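Local coordinates for periplasmic binding protein (Veillonella parvula, PDB 4N01) that probably serves as the solute-binding component of a periplasmic transport system, capturing a ligand that is not identified, at residues V67-A72 and K137-A142; K108-K113 and M121-D126. One frame throughout, in Å; residues are numbered along the deposited sequence.

Contact 1 of 2, residues V67-A72 and K137-A142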
loop_
_atom_site.group_PDB
_atom_site.type_symbol
_atom_site.label_atom_id
_atom_site.label_comp_id
_atom_site.label_asym_id
_atom_site.label_seq_id
_atom_site.Cartn_x
_atom_site.Cartn_y
_atom_site.Cartn_z
ATOM N N VAL A 67 -9.649 -12.074 10.354
ATOM C CA VAL A 67 -10.287 -10.794 10.084
ATOM C C VAL A 67 -9.252 -9.819 9.555
ATOM O O VAL A 67 -8.189 -9.634 10.160
ATOM C CB VAL A 67 -10.947 -10.187 11.342
ATOM C CG1 VAL A 67 -11.385 -8.743 11.075
ATOM C CG2 VAL A 67 -12.151 -11.046 11.791
ATOM N N SER A 68 -9.555 -9.198 8.422
ATOM C CA SER A 68 -8.676 -8.174 7.890
ATOM C C SER A 68 -9.279 -6.795 8.156
ATOM O O SER A 68 -10.409 -6.517 7.755
ATOM C CB SER A 68 -8.457 -8.371 6.393
ATOM O OG SER A 68 -7.735 -7.269 5.870
HETATM N N MSE A 69 -8.521 -5.940 8.838
HETATM C CA MSE A 69 -9.006 -4.619 9.233
HETATM C C MSE A 69 -8.690 -3.530 8.206
HETATM O O MSE A 69 -9.061 -2.373 8.402
HETATM C CB MSE A 69 -8.386 -4.216 10.581
HETATM C CG MSE A 69 -8.698 -5.156 11.730
HETATM SE SE MSE A 69 -10.520 -4.994 12.412
HETATM C CE MSE A 69 -10.248 -3.464 13.614
ATOM N N SER A 70 -7.996 -3.883 7.125
ATOM C CA SER A 70 -7.594 -2.884 6.128
ATOM C C SER A 70 -7.723 -3.447 4.724
ATOM O O SER A 70 -7.613 -4.662 4.526
ATOM C CB SER A 70 -6.143 -2.453 6.353
ATOM O OG SER A 70 -5.945 -2.024 7.697
ATOM N N GLN A 71 -7.935 -2.581 3.738
ATOM C CA GLN A 71 -8.099 -3.086 2.381
ATOM C C GLN A 71 -6.836 -3.755 1.843
ATOM O O GLN A 71 -6.921 -4.758 1.116
ATOM C CB GLN A 71 -8.552 -1.987 1.420
ATOM C CG GLN A 71 -8.749 -2.511 0.004
ATOM C CD GLN A 71 -9.463 -1.526 -0.895
ATOM O OE1 GLN A 71 -10.032 -0.532 -0.422
ATOM N NE2 GLN A 71 -9.432 -1.790 -2.202
ATOM N N ALA A 72 -5.675 -3.198 2.191
ATOM C CA ALA A 72 -4.406 -3.719 1.697
ATOM C C ALA A 72 -4.172 -5.161 2.153
ATOM O O ALA A 72 -3.819 -6.019 1.341
ATOM C CB ALA A 72 -3.247 -2.823 2.110
ATOM N N LYS A 137 -6.199 2.769 19.780
ATOM C CA LYS A 137 -7.395 3.171 20.512
ATOM C C LYS A 137 -8.436 3.836 19.610
ATOM O O LYS A 137 -9.581 4.033 20.012
ATOM C CB LYS A 137 -7.018 4.088 21.676
ATOM C CG LYS A 137 -6.131 3.413 22.712
ATOM C CD LYS A 137 -5.889 4.319 23.909
ATOM C CE LYS A 137 -5.068 3.617 24.981
ATOM N NZ LYS A 137 -4.938 4.452 26.211
ATOM N N ARG A 138 -8.031 4.175 18.392
ATOM C CA ARG A 138 -8.949 4.712 17.393
ATOM C C ARG A 138 -9.851 3.618 16.832
ATOM O O ARG A 138 -10.866 3.904 16.190
ATOM C CB ARG A 138 -8.165 5.342 16.242
ATOM C CG ARG A 138 -7.406 6.604 16.603
ATOM C CD ARG A 138 -6.754 7.192 15.365
ATOM N NE ARG A 138 -7.704 7.293 14.258
ATOM C CZ ARG A 138 -7.420 6.984 12.996
ATOM N NH1 ARG A 138 -6.205 6.555 12.676
ATOM N NH2 ARG A 138 -8.349 7.103 12.054
ATOM N N ALA A 139 -9.465 2.366 17.062
ATOM C CA ALA A 139 -10.207 1.222 16.545
ATOM C C ALA A 139 -10.412 0.187 17.652
ATOM O O ALA A 139 -11.181 0.412 18.588
ATOM C CB ALA A 139 -9.483 0.614 15.344
ATOM N N ILE A 140 -9.725 -0.945 17.556
ATOM C CA ILE A 140 -9.776 -1.936 18.625
ATOM C C ILE A 140 -8.374 -2.211 19.146
ATOM O O ILE A 140 -7.567 -2.831 18.448
ATOM C CB ILE A 140 -10.391 -3.255 18.139
ATOM C CG1 ILE A 140 -11.733 -2.986 17.461
ATOM C CG2 ILE A 140 -10.563 -4.229 19.303
ATOM C CD1 ILE A 140 -12.419 -4.238 16.997
ATOM N N PRO A 141 -8.080 -1.744 20.374
ATOM C CA PRO A 141 -6.748 -1.902 20.969
ATOM C C PRO A 141 -6.299 -3.359 20.963
ATOM O O PRO A 141 -7.077 -4.259 21.303
ATOM C CB PRO A 141 -6.945 -1.412 22.407
ATOM C CG PRO A 141 -8.076 -0.429 22.308
ATOM C CD PRO A 141 -9.001 -1.026 21.276
ATOM N N ALA A 142 -5.052 -3.572 20.558
ATOM C CA ALA A 142 -4.491 -4.905 20.410
ATOM C C ALA A 142 -4.604 -5.733 21.680
ATOM O O ALA A 142 -4.889 -6.924 21.615
ATOM C CB ALA A 142 -3.039 -4.809 19.966
#
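Met69, a selenomethionine in this crystal, meets Ala139 and Ile140 through its terminal methyl group alone, and the whole contact is apolar. CE lies 4.1 Å from Ile140 CD1 and 4.2 Å from Ile140 CG1, so the methyl rests against the outer end of the isoleucine's longer branch. A looser approach, 4.5 Å from Met69 CE to Ala139 CB, completes the apolar patch. The two longer side chains cross at about a right angle, which confines their touch to one small patch: only 84 Å² is buried in total, and the nearest CA atoms, those of Met69 and Ala139, stay 9.4 Å apart. Side-chain length therefore bridges the gap. The selenomethionine chain does not run straight; it bends at both chi2 (-75°) and chi3 (-83°), and the second bend carries CE past the selenium to the isoleucine. Ile140 answers with an extended outer branch, chi2 -178°, which places CD1 at the end of its reach.

Polar groups work beside this patch, binding partners beyond the two segments. Ser70 OG takes a hydrogen bond from the backbone N of Trp131, fastening the turn after strand 66-68 to the chain that follows strand 127-129. Arg138 makes a salt bridge with Asp133, within the same connection that carries Ala139 and Ile140.

Strand 66-68 is the middle strand of a five-stranded parallel sheet, and its C-terminal end turns at Met69 and Ser70 into helix 71-79. Residues 137-142 form the loop between the neighbouring strand 127-129 and helix 142-147. Ile140 also packs on Tyr117 and Phe120 of helix 117-121, and Val67 on the same Phe120, so the buried methyl contact joins two strand-to-helix connections close to that helix.

Contact 2 of 2, residues K108-K113 and M121-D126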
loop_
_atom_site.group_PDB
_atom_site.type_symbol
_atom_site.label_atom_id
_atom_site.label_comp_id
_atom_site.label_asym_id
_atom_site.label_seq_id
_atom_site.Cartn_x
_atom_site.Cartn_y
_atom_site.Cartn_z
ATOM N N LYS A 108 -17.559 -11.952 4.523
ATOM C CA LYS A 108 -18.412 -11.031 5.271
ATOM C C LYS A 108 -17.727 -9.676 5.506
ATOM O O LYS A 108 -16.567 -9.619 5.927
ATOM C CB LYS A 108 -18.775 -11.666 6.613
ATOM C CG LYS A 108 -19.675 -10.829 7.518
ATOM C CD LYS A 108 -19.973 -11.608 8.799
ATOM C CE LYS A 108 -20.955 -10.879 9.702
ATOM N NZ LYS A 108 -22.297 -10.721 9.078
ATOM N N VAL A 109 -18.440 -8.593 5.210
ATOM C CA VAL A 109 -17.966 -7.247 5.493
ATOM C C VAL A 109 -18.450 -6.807 6.874
ATOM O O VAL A 109 -19.653 -6.721 7.108
ATOM C CB VAL A 109 -18.472 -6.266 4.427
ATOM C CG1 VAL A 109 -18.065 -4.840 4.789
ATOM C CG2 VAL A 109 -17.909 -6.658 3.058
ATOM N N LEU A 110 -17.520 -6.545 7.791
ATOM C CA LEU A 110 -17.884 -6.249 9.181
ATOM C C LEU A 110 -18.301 -4.802 9.367
ATOM O O LEU A 110 -19.145 -4.493 10.202
ATOM C CB LEU A 110 -16.718 -6.568 10.128
ATOM C CG LEU A 110 -16.270 -8.031 10.160
ATOM C CD1 LEU A 110 -15.133 -8.232 11.151
ATOM C CD2 LEU A 110 -17.441 -8.944 10.483
ATOM N N SER A 111 -17.698 -3.920 8.577
ATOM C CA SER A 111 -17.927 -2.488 8.692
ATOM C C SER A 111 -17.331 -1.776 7.490
ATOM O O SER A 111 -16.357 -2.251 6.904
ATOM C CB SER A 111 -17.275 -1.952 9.970
ATOM O OG SER A 111 -17.373 -0.540 10.029
ATOM N N ASP A 112 -17.911 -0.636 7.128
ATOM C CA ASP A 112 -17.365 0.187 6.056
ATOM C C ASP A 112 -16.106 0.888 6.544
ATOM O O ASP A 112 -15.253 1.279 5.747
ATOM C CB ASP A 112 -18.399 1.209 5.573
ATOM C CG ASP A 112 -19.674 0.552 5.069
ATOM O OD1 ASP A 112 -20.753 1.166 5.206
ATOM O OD2 ASP A 112 -19.592 -0.581 4.544
ATOM N N LYS A 113 -16.006 1.058 7.862
ATOM C CA LYS A 113 -14.763 1.511 8.496
ATOM C C LYS A 113 -14.234 0.403 9.399
ATOM O O LYS A 113 -14.127 -0.746 8.965
ATOM C CB LYS A 113 -14.989 2.808 9.277
ATOM C CG LYS A 113 -15.187 4.031 8.393
ATOM C CD LYS A 113 -15.323 5.301 9.223
ATOM C CE LYS A 113 -15.542 6.521 8.338
ATOM N NZ LYS A 113 -15.969 7.714 9.122
HETATM N N MSE A 121 -15.787 -9.341 17.707
HETATM C CA MSE A 121 -15.841 -10.600 18.455
HETATM C C MSE A 121 -16.975 -11.515 17.998
HETATM O O MSE A 121 -16.924 -12.726 18.216
HETATM C CB MSE A 121 -15.965 -10.348 19.967
HETATM C CG MSE A 121 -14.693 -9.844 20.638
HETATM SE SE MSE A 121 -13.095 -10.881 20.204
HETATM C CE MSE A 121 -13.689 -12.637 20.835
ATOM N N SER A 122 -17.988 -10.939 17.357
ATOM C CA SER A 122 -19.176 -11.704 16.967
ATOM C C SER A 122 -18.882 -12.781 15.925
ATOM O O SER A 122 -19.656 -13.724 15.786
ATOM C CB SER A 122 -20.296 -10.783 16.463
ATOM O OG SER A 122 -20.057 -10.365 15.126
ATOM N N VAL A 123 -17.775 -12.649 15.194
ATOM C CA VAL A 123 -17.435 -13.648 14.178
ATOM C C VAL A 123 -16.398 -14.650 14.675
ATOM O O VAL A 123 -15.838 -15.415 13.883
ATOM C CB VAL A 123 -16.954 -13.019 12.853
ATOM C CG1 VAL A 123 -18.079 -12.224 12.205
ATOM C CG2 VAL A 123 -15.727 -12.144 13.082
ATOM N N LYS A 124 -16.171 -14.638 15.985
ATOM C CA LYS A 124 -15.221 -15.537 16.644
ATOM C C LYS A 124 -13.849 -15.543 15.974
ATOM O O LYS A 124 -13.369 -16.609 15.576
ATOM C CB LYS A 124 -15.767 -16.971 16.675
ATOM C CG LYS A 124 -17.238 -17.072 17.027
ATOM C CD LYS A 124 -17.709 -18.519 16.949
ATOM C CE LYS A 124 -19.203 -18.645 17.215
ATOM N NZ LYS A 124 -19.692 -20.033 16.956
ATOM N N PRO A 125 -13.207 -14.365 15.861
ATOM C CA PRO A 125 -11.931 -14.284 15.139
ATOM C C PRO A 125 -10.817 -15.010 15.881
ATOM O O PRO A 125 -10.850 -15.088 17.113
ATOM C CB PRO A 125 -11.634 -12.784 15.130
ATOM C CG PRO A 125 -12.300 -12.275 16.373
ATOM C CD PRO A 125 -13.556 -13.083 16.505
ATOM N N ASP A 126 -9.839 -15.528 15.142
ATOM C CA ASP A 126 -8.680 -16.157 15.765
ATOM C C ASP A 126 -7.389 -15.528 15.255
ATOM O O ASP A 126 -6.302 -15.803 15.768
ATOM C CB ASP A 126 -8.689 -17.683 15.564
ATOM C CG ASP A 126 -8.726 -18.104 14.092
ATOM O OD1 ASP A 126 -8.794 -17.235 13.193
ATOM O OD2 ASP A 126 -8.713 -19.333 13.835
#
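The edge of a parallel alpha/beta sheet is the setting here: the weakly bonded outermost strand 109-111 meets the turn that leads from helix 117-121 back to strand 127-129. Val123 projects from that turn, and its CG1 methyl makes the closest approaches to both partners. Leu110 reaches it tip to tip, CD2 at 3.8 Å from Val123 CG1. Lys108 contributes its aliphatic chain instead of its charge, with CD 3.9 Å from the same Val123 CG1. Its carbons run extended as far as CE, which carries CD and CE obliquely across the methyl; the bend at chi4 (64°) then turns only the amino group.

The turn supporting Val123 is a type I beta turn from Met121 to Lys124, closed by a hydrogen bond of 3.0 Å from Lys124 N to Met121 O. At the far end of the strand segment, Ser111 OG accepts from Lys113 N in an ST turn. Val123 also touches Ala87 and Val67, in strands 86-90 and 66-68, which places its side chain over one face of the sheet. Strand 109-111, helix 117-121 and parallel strand 127-129 form the right-handed beta-alpha-beta crossover of parallel alpha/beta folds, its turn packed on the first strand.

Following the chain from the N terminus, residues 67-72 come first, leaving the central strand of the five-stranded parallel sheet. The path then passes through strand 86-90 to residues 108-113 on the sheet's edge, and through helix 117-121 to residues 121-126, where contact 2 closes a short loop. Strand 127-129 returns beside 66-68, and contact 1 closes the wider loop at 137-142, so contact 2 is nested inside it. Their centres lie 10 Å apart and Val67 joins them: its CG1 is 3.8 Å from Leu110 CD1, and its CG2 is 3.8 Å from Pro125 CB. Together they tie the edge strand, the central strand and the connections around helix 117-121 on one face of the sheet.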